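Local coordinates for protein Wss1p (Saccharomyces cerevisiae FostersO, PDB 5XBN) that cleaves DNA-binding proteins as a DNA-dependent metalloendopeptidase and takes part in repairing toxic DNA-protein cross-links, including trapped topoisomerase 1, at residues Met110-Thr118 with Phe129-Gln140. Numbering follows the deposited sequence.
Sequences MGTMLHELT and FYNKLDELIGRQ. With ZN (zinc ion), chain B.
L114 and T118, one turn apart on helix 110-118, face L136 and L133 of helix 129-140, the two helix axes crossing at 135° with a closest approach of 9.2 Å. Both residues act as knobs: L114 enters the hole formed by L133, L136, I137 and Q140, and T118 the one formed by F129, K132, L133 and L136. The methyl CD1 of L114 lies 3.7 Å from CA of I137 and also touches CB of Q140, whose amide NE2 is hydrogen-bonded to E144 and to the carbonyl O of K54. T118 is split between two roles. Its OG1 donates to the carbonyl O of L114 (2.8 Å), which also accepts the T118 backbone N from the opposite face of the carbonyl plane, while CG2, anti to the backbone N, presses against CD2 of F129 (3.4 Å). L133 CD1 settles on the backbone between L114 and H115. With CG anti to its backbone N (chi1 176°), the F129 ring reaches across to H115 and sets its edge on the imidazole face in a T-shaped pair; CZ stands 3.3 Å above the centre of the imidazole, with the planes at 61°. H115 NE2 binds zinc at 2.0 Å. Replacing F129 with an alanine would probably uncover that imidazole face and leave the metal-bound ring less firmly fixed in its tilt. F129 also meets the rings of H119 and H125, which with H115 and a water complete the zinc site. Helix 110-118 thus carries H115 and the probable active-site E116 of the zinc-metalloprotease HExxH motif, which H119 just after it completes, and helix 129-140 contributes F129 as a second-shell ring against the zinc-binding histidines.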
HETATM    1  N   MSE A 110      -1.556   2.148  -5.288  1.00 21.96           N
HETATM    2  CA  MSE A 110      -0.099   2.010  -5.246  1.00 22.84           C
HETATM    3  C   MSE A 110       0.547   3.325  -4.829  1.00 22.10           C
HETATM    4  O   MSE A 110       1.566   3.336  -4.132  1.00 21.10           O
HETATM    5  CB  MSE A 110       0.466   1.570  -6.595  1.00 22.69           C
HETATM    6  CG  MSE A 110       2.005   1.477  -6.626  1.00 27.90           C
HETATM    7 SE   MSE A 110       2.733   0.230  -5.312  0.54 26.50          SE
HETATM    8  CE  MSE A 110       1.516  -1.208  -5.863  1.00 23.23           C
ATOM      9  N   GLY A 111      -0.054   4.433  -5.258  1.00 21.34           N
ATOM     10  CA  GLY A 111       0.480   5.739  -4.925  1.00 23.44           C
ATOM     11  C   GLY A 111       0.409   5.963  -3.437  1.00 22.60           C
ATOM     12  O   GLY A 111       1.350   6.462  -2.823  1.00 21.33           O
ATOM     13  N   THR A 112      -0.717   5.576  -2.852  1.00 20.98           N
ATOM     14  CA  THR A 112      -0.890   5.663  -1.409  1.00 22.75           C
ATOM     15  C   THR A 112       0.035   4.700  -0.673  1.00 20.36           C
ATOM     16  O   THR A 112       0.598   5.036   0.380  1.00 21.11           O
ATOM     17  CB  THR A 112      -2.345   5.390  -1.032  1.00 26.06           C
ATOM     18  OG1 THR A 112      -3.151   6.439  -1.573  1.00 29.75           O
ATOM     19  CG2 THR A 112      -2.513   5.347   0.487  1.00 24.43           C
HETATM   20  N   MSE A 113       0.214   3.504  -1.226  1.00 19.58           N
HETATM   21  CA  MSE A 113       1.142   2.561  -0.622  1.00 19.00           C
HETATM   22  C   MSE A 113       2.546   3.152  -0.525  1.00 20.90           C
HETATM   23  O   MSE A 113       3.195   3.046   0.517  1.00 19.57           O
HETATM   24  CB  MSE A 113       1.189   1.250  -1.406  1.00 18.95           C
HETATM   25  CG  MSE A 113       2.148   0.213  -0.827  1.00 20.44           C
HETATM   26 SE   MSE A 113       1.656  -0.396   0.986  0.65 23.62          SE
HETATM   27  CE  MSE A 113       3.041  -1.741   1.246  1.00 23.82           C
ATOM     28  N   LEU A 114       3.016   3.787  -1.596  1.00 19.64           N
ATOM     29  CA  LEU A 114       4.358   4.352  -1.585  1.00 15.48           C
ATOM     30  C   LEU A 114       4.459   5.545  -0.629  1.00 18.57           C
ATOM     31  O   LEU A 114       5.485   5.733   0.027  1.00 19.83           O
ATOM     32  CB  LEU A 114       4.783   4.756  -2.995  1.00 20.14           C
ATOM     33  CG  LEU A 114       4.854   3.594  -4.004  1.00 22.02           C
ATOM     34  CD1 LEU A 114       5.278   4.089  -5.380  1.00 21.85           C
ATOM     35  CD2 LEU A 114       5.781   2.503  -3.534  1.00 23.52           C
ATOM     36  N   HIS A 115       3.399   6.346  -0.558  1.00 18.14           N
ATOM     37  CA  HIS A 115       3.310   7.413   0.435  1.00 19.90           C
ATOM     38  C   HIS A 115       3.496   6.844   1.834  1.00 19.78           C
ATOM     39  O   HIS A 115       4.274   7.354   2.640  1.00 17.04           O
ATOM     40  CB  HIS A 115       1.950   8.128   0.335  1.00 19.35           C
ATOM     41  CG  HIS A 115       1.764   9.249   1.319  1.00 25.43           C
ATOM     42  ND1 HIS A 115       1.626  10.566   0.925  1.00 26.62           N
ATOM     43  CD2 HIS A 115       1.674   9.252   2.673  1.00 21.36           C
ATOM     44  CE1 HIS A 115       1.469  11.329   1.992  1.00 23.50           C
ATOM     45  NE2 HIS A 115       1.488  10.557   3.068  1.00 24.47           N
ATOM     46  N   GLU A 116       2.766   5.782   2.142  1.00 18.59           N
ATOM     47  CA  GLU A 116       2.856   5.236   3.491  1.00 16.69           C
ATOM     48  C   GLU A 116       4.181   4.544   3.775  1.00 18.65           C
ATOM     49  O   GLU A 116       4.649   4.595   4.899  1.00 18.85           O
ATOM     50  CB  GLU A 116       1.700   4.267   3.761  1.00 20.79           C
ATOM     51  CG  GLU A 116       0.328   4.929   3.590  1.00 18.14           C
ATOM     52  CD  GLU A 116       0.136   6.149   4.463  1.00 20.76           C
ATOM     53  OE1 GLU A 116       0.775   6.247   5.529  1.00 22.82           O
ATOM     54  OE2 GLU A 116      -0.677   7.013   4.095  1.00 22.06           O
ATOM     55  N   LEU A 117       4.779   3.899   2.771  1.00 19.51           N
ATOM     56  CA  LEU A 117       6.116   3.326   2.954  1.00 19.86           C
ATOM     57  C   LEU A 117       7.134   4.413   3.276  1.00 19.73           C
ATOM     58  O   LEU A 117       8.055   4.201   4.045  1.00 18.37           O
ATOM     59  CB  LEU A 117       6.561   2.552   1.708  1.00 18.07           C
ATOM     60  CG  LEU A 117       5.896   1.176   1.580  1.00 18.49           C
ATOM     61  CD1 LEU A 117       6.216   0.579   0.214  1.00 16.31           C
ATOM     62  CD2 LEU A 117       6.369   0.254   2.723  1.00 21.69           C
ATOM     63  N   THR A 118       6.966   5.581   2.675  1.00 17.47           N
ATOM     64  CA  THR A 118       7.885   6.688   2.934  1.00 16.38           C
ATOM     65  C   THR A 118       7.866   7.047   4.426  1.00 20.41           C
ATOM     66  O   THR A 118       8.889   7.409   4.988  1.00 20.06           O
ATOM     67  CB  THR A 118       7.527   7.915   2.064  1.00 19.28           C
ATOM     68  OG1 THR A 118       7.555   7.539   0.677  1.00 20.14           O
ATOM     69  CG2 THR A 118       8.506   9.050   2.277  1.00 21.95           C
ATOM     70  N   PHE A 129      10.598  13.948   3.125  1.00 24.61           N
ATOM     71  CA  PHE A 129       9.488  13.067   2.792  1.00 21.19           C
ATOM     72  C   PHE A 129       9.202  13.094   1.294  1.00 22.41           C
ATOM     73  O   PHE A 129       9.156  12.056   0.643  1.00 20.49           O
ATOM     74  CB  PHE A 129       8.215  13.462   3.559  1.00 24.35           C
ATOM     75  CG  PHE A 129       7.013  12.642   3.167  1.00 21.34           C
ATOM     76  CD1 PHE A 129       6.204  13.031   2.099  1.00 20.41           C
ATOM     77  CD2 PHE A 129       6.709  11.469   3.837  1.00 21.90           C
ATOM     78  CE1 PHE A 129       5.124  12.270   1.709  1.00 24.34           C
ATOM     79  CE2 PHE A 129       5.621  10.697   3.438  1.00 22.10           C
ATOM     80  CZ  PHE A 129       4.830  11.101   2.379  1.00 21.37           C
ATOM     81  N   TYR A 130       8.979  14.288   0.753  1.00 20.89           N
ATOM     82  CA  TYR A 130       8.554  14.388  -0.637  1.00 23.06           C
ATOM     83  C   TYR A 130       9.659  13.943  -1.593  1.00 19.86           C
ATOM     84  O   TYR A 130       9.392  13.349  -2.643  1.00 20.65           O
ATOM     85  CB  TYR A 130       8.116  15.811  -0.951  1.00 23.27           C
ATOM     86  CG  TYR A 130       6.756  16.149  -0.402  1.00 22.93           C
ATOM     87  CD1 TYR A 130       5.615  15.559  -0.921  1.00 23.80           C
ATOM     88  CD2 TYR A 130       6.609  17.053   0.648  1.00 26.18           C
ATOM     89  CE1 TYR A 130       4.370  15.861  -0.424  1.00 28.87           C
ATOM     90  CE2 TYR A 130       5.360  17.366   1.150  1.00 24.40           C
ATOM     91  CZ  TYR A 130       4.246  16.763   0.612  1.00 28.33           C
ATOM     92  OH  TYR A 130       2.987  17.053   1.092  1.00 29.17           O
ATOM     93  N   ASN A 131      10.901  14.227  -1.230  1.00 20.52           N
ATOM     94  CA  ASN A 131      12.023  13.797  -2.054  1.00 20.07           C
ATOM     95  C   ASN A 131      12.081  12.285  -2.152  1.00 22.43           C
ATOM     96  O   ASN A 131      12.215  11.710  -3.230  1.00 21.12           O
ATOM     97  CB  ASN A 131      13.352  14.304  -1.491  1.00 22.01           C
ATOM     98  CG  ASN A 131      14.521  13.785  -2.288  1.00 26.62           C
ATOM     99  OD1 ASN A 131      14.673  14.125  -3.456  1.00 24.93           O
ATOM    100  ND2 ASN A 131      15.312  12.913  -1.691  1.00 26.63           N
ATOM    101  N   LYS A 132      11.964  11.636  -1.002  1.00 19.79           N
ATOM    102  CA  LYS A 132      11.982  10.185  -0.953  1.00 18.39           C
ATOM    103  C   LYS A 132      10.791   9.578  -1.699  1.00 20.31           C
ATOM    104  O   LYS A 132      10.953   8.610  -2.450  1.00 18.66           O
ATOM    105  CB  LYS A 132      11.992   9.719   0.506  1.00 20.60           C
ATOM    106  CG  LYS A 132      11.990   8.207   0.663  1.00 20.23           C
ATOM    107  CD  LYS A 132      13.279   7.619   0.161  1.00 23.96           C
ATOM    108  CE  LYS A 132      13.233   6.111   0.168  1.00 29.47           C
ATOM    109  NZ  LYS A 132      14.573   5.596  -0.239  1.00 38.68           N
ATOM    110  N   LEU A 133       9.601  10.148  -1.505  1.00 19.78           N
ATOM    111  CA  LEU A 133       8.405   9.598  -2.140  1.00 19.31           C
ATOM    112  C   LEU A 133       8.543   9.698  -3.654  1.00 21.96           C
ATOM    113  O   LEU A 133       8.174   8.789  -4.392  1.00 19.63           O
ATOM    114  CB  LEU A 133       7.147  10.322  -1.651  1.00 18.78           C
ATOM    115  CG  LEU A 133       5.853   9.991  -2.385  1.00 21.43           C
ATOM    116  CD1 LEU A 133       5.597   8.484  -2.382  1.00 22.19           C
ATOM    117  CD2 LEU A 133       4.693  10.746  -1.753  1.00 22.41           C
ATOM    118  N   ASP A 134       9.086  10.815  -4.113  1.00 21.19           N
ATOM    119  CA  ASP A 134       9.339  10.987  -5.538  1.00 21.32           C
ATOM    120  C   ASP A 134      10.301   9.926  -6.082  1.00 23.29           C
ATOM    121  O   ASP A 134      10.064   9.365  -7.157  1.00 24.43           O
ATOM    122  CB  ASP A 134       9.876  12.388  -5.794  1.00 20.66           C
ATOM    123  CG  ASP A 134      10.313  12.573  -7.215  1.00 23.68           C
ATOM    124  OD1 ASP A 134       9.431  12.746  -8.084  1.00 28.50           O
ATOM    125  OD2 ASP A 134      11.531  12.524  -7.453  1.00 25.33           O
ATOM    126  N   GLU A 135      11.367   9.618  -5.340  1.00 19.31           N
ATOM    127  CA  GLU A 135      12.271   8.538  -5.742  1.00 21.89           C
ATOM    128  C   GLU A 135      11.569   7.183  -5.781  1.00 21.17           C
ATOM    129  O   GLU A 135      11.812   6.384  -6.690  1.00 22.56           O
ATOM    130  CB  GLU A 135      13.483   8.435  -4.812  1.00 21.19           C
ATOM    131  CG  GLU A 135      14.445   9.624  -4.887  1.00 27.35           C
ATOM    132  CD  GLU A 135      15.081   9.774  -6.260  1.00 34.59           C
ATOM    133  OE1 GLU A 135      15.467   8.742  -6.866  1.00 35.27           O
ATOM    134  OE2 GLU A 135      15.198  10.927  -6.736  1.00 35.40           O
ATOM    135  N   LEU A 136      10.710   6.912  -4.798  1.00 18.54           N
ATOM    136  CA  LEU A 136      10.035   5.610  -4.762  1.00 20.39           C
ATOM    137  C   LEU A 136       9.066   5.445  -5.916  1.00 19.43           C
ATOM    138  O   LEU A 136       9.007   4.385  -6.552  1.00 22.13           O
ATOM    139  CB  LEU A 136       9.298   5.423  -3.435  1.00 17.21           C
ATOM    140  CG  LEU A 136      10.224   5.372  -2.222  1.00 20.29           C
ATOM    141  CD1 LEU A 136       9.395   5.272  -0.943  1.00 21.68           C
ATOM    142  CD2 LEU A 136      11.222   4.225  -2.309  1.00 21.92           C
ATOM    143  N   ILE A 137       8.287   6.487  -6.172  1.00 19.48           N
ATOM    144  CA  ILE A 137       7.315   6.463  -7.262  1.00 22.16           C
ATOM    145  C   ILE A 137       8.025   6.225  -8.584  1.00 27.00           C
ATOM    146  O   ILE A 137       7.591   5.400  -9.387  1.00 23.06           O
ATOM    147  CB  ILE A 137       6.508   7.776  -7.320  1.00 23.29           C
ATOM    148  CG1 ILE A 137       5.540   7.828  -6.139  1.00 26.26           C
ATOM    149  CG2 ILE A 137       5.741   7.917  -8.656  1.00 23.74           C
ATOM    150  CD1 ILE A 137       4.917   9.198  -5.925  1.00 29.86           C
ATOM    151  N   GLY A 138       9.130   6.930  -8.794  1.00 21.14           N
ATOM    152  CA  GLY A 138       9.906   6.771 -10.013  1.00 25.18           C
ATOM    153  C   GLY A 138      10.452   5.366 -10.177  1.00 27.10           C
ATOM    154  O   GLY A 138      10.347   4.746 -11.246  1.00 24.35           O
ATOM    155  N   ARG A 139      11.021   4.847  -9.099  1.00 21.91           N
ATOM    156  CA  ARG A 139      11.662   3.549  -9.138  1.00 19.55           C
ATOM    157  C   ARG A 139      10.633   2.432  -9.284  1.00 20.82           C
ATOM    158  O   ARG A 139      10.872   1.467 -10.010  1.00 20.79           O
ATOM    159  CB  ARG A 139      12.495   3.350  -7.879  1.00 20.73           C
ATOM    160  CG  ARG A 139      13.155   2.013  -7.777  1.00 22.20           C
ATOM    161  CD  ARG A 139      14.040   1.731  -8.963  1.00 22.84           C
ATOM    162  NE  ARG A 139      14.730   0.469  -8.763  1.00 24.75           N
ATOM    163  CZ  ARG A 139      15.280  -0.242  -9.733  1.00 27.29           C
ATOM    164  NH1 ARG A 139      15.231   0.195 -10.987  1.00 27.62           N
ATOM    165  NH2 ARG A 139      15.872  -1.393  -9.447  1.00 29.42           N
ATOM    166  N   GLN A 140       9.490   2.572  -8.618  1.00 18.26           N
ATOM    167  CA  GLN A 140       8.467   1.527  -8.673  1.00 17.28           C
ATOM    168  C   GLN A 140       7.993   1.324 -10.111  1.00 21.61           C
ATOM    169  O   GLN A 140       7.749   0.192 -10.541  1.00 20.81           O
ATOM    170  CB  GLN A 140       7.281   1.857  -7.766  1.00 20.48           C
ATOM    171  CG  GLN A 140       6.146   0.831  -7.852  1.00 20.87           C
ATOM    172  CD  GLN A 140       6.554  -0.563  -7.378  1.00 21.36           C
ATOM    173  OE1 GLN A 140       7.537  -0.732  -6.646  1.00 21.71           O
ATOM    174  NE2 GLN A 140       5.793  -1.571  -7.798  1.00 20.96           N
TER
HETATM  175 ZN    ZN B 201       1.546  11.179   4.934  1.00 30.00          ZN
HETATM  176  O   HOH W   1      -0.157  11.383   5.888  1.00 30.00           O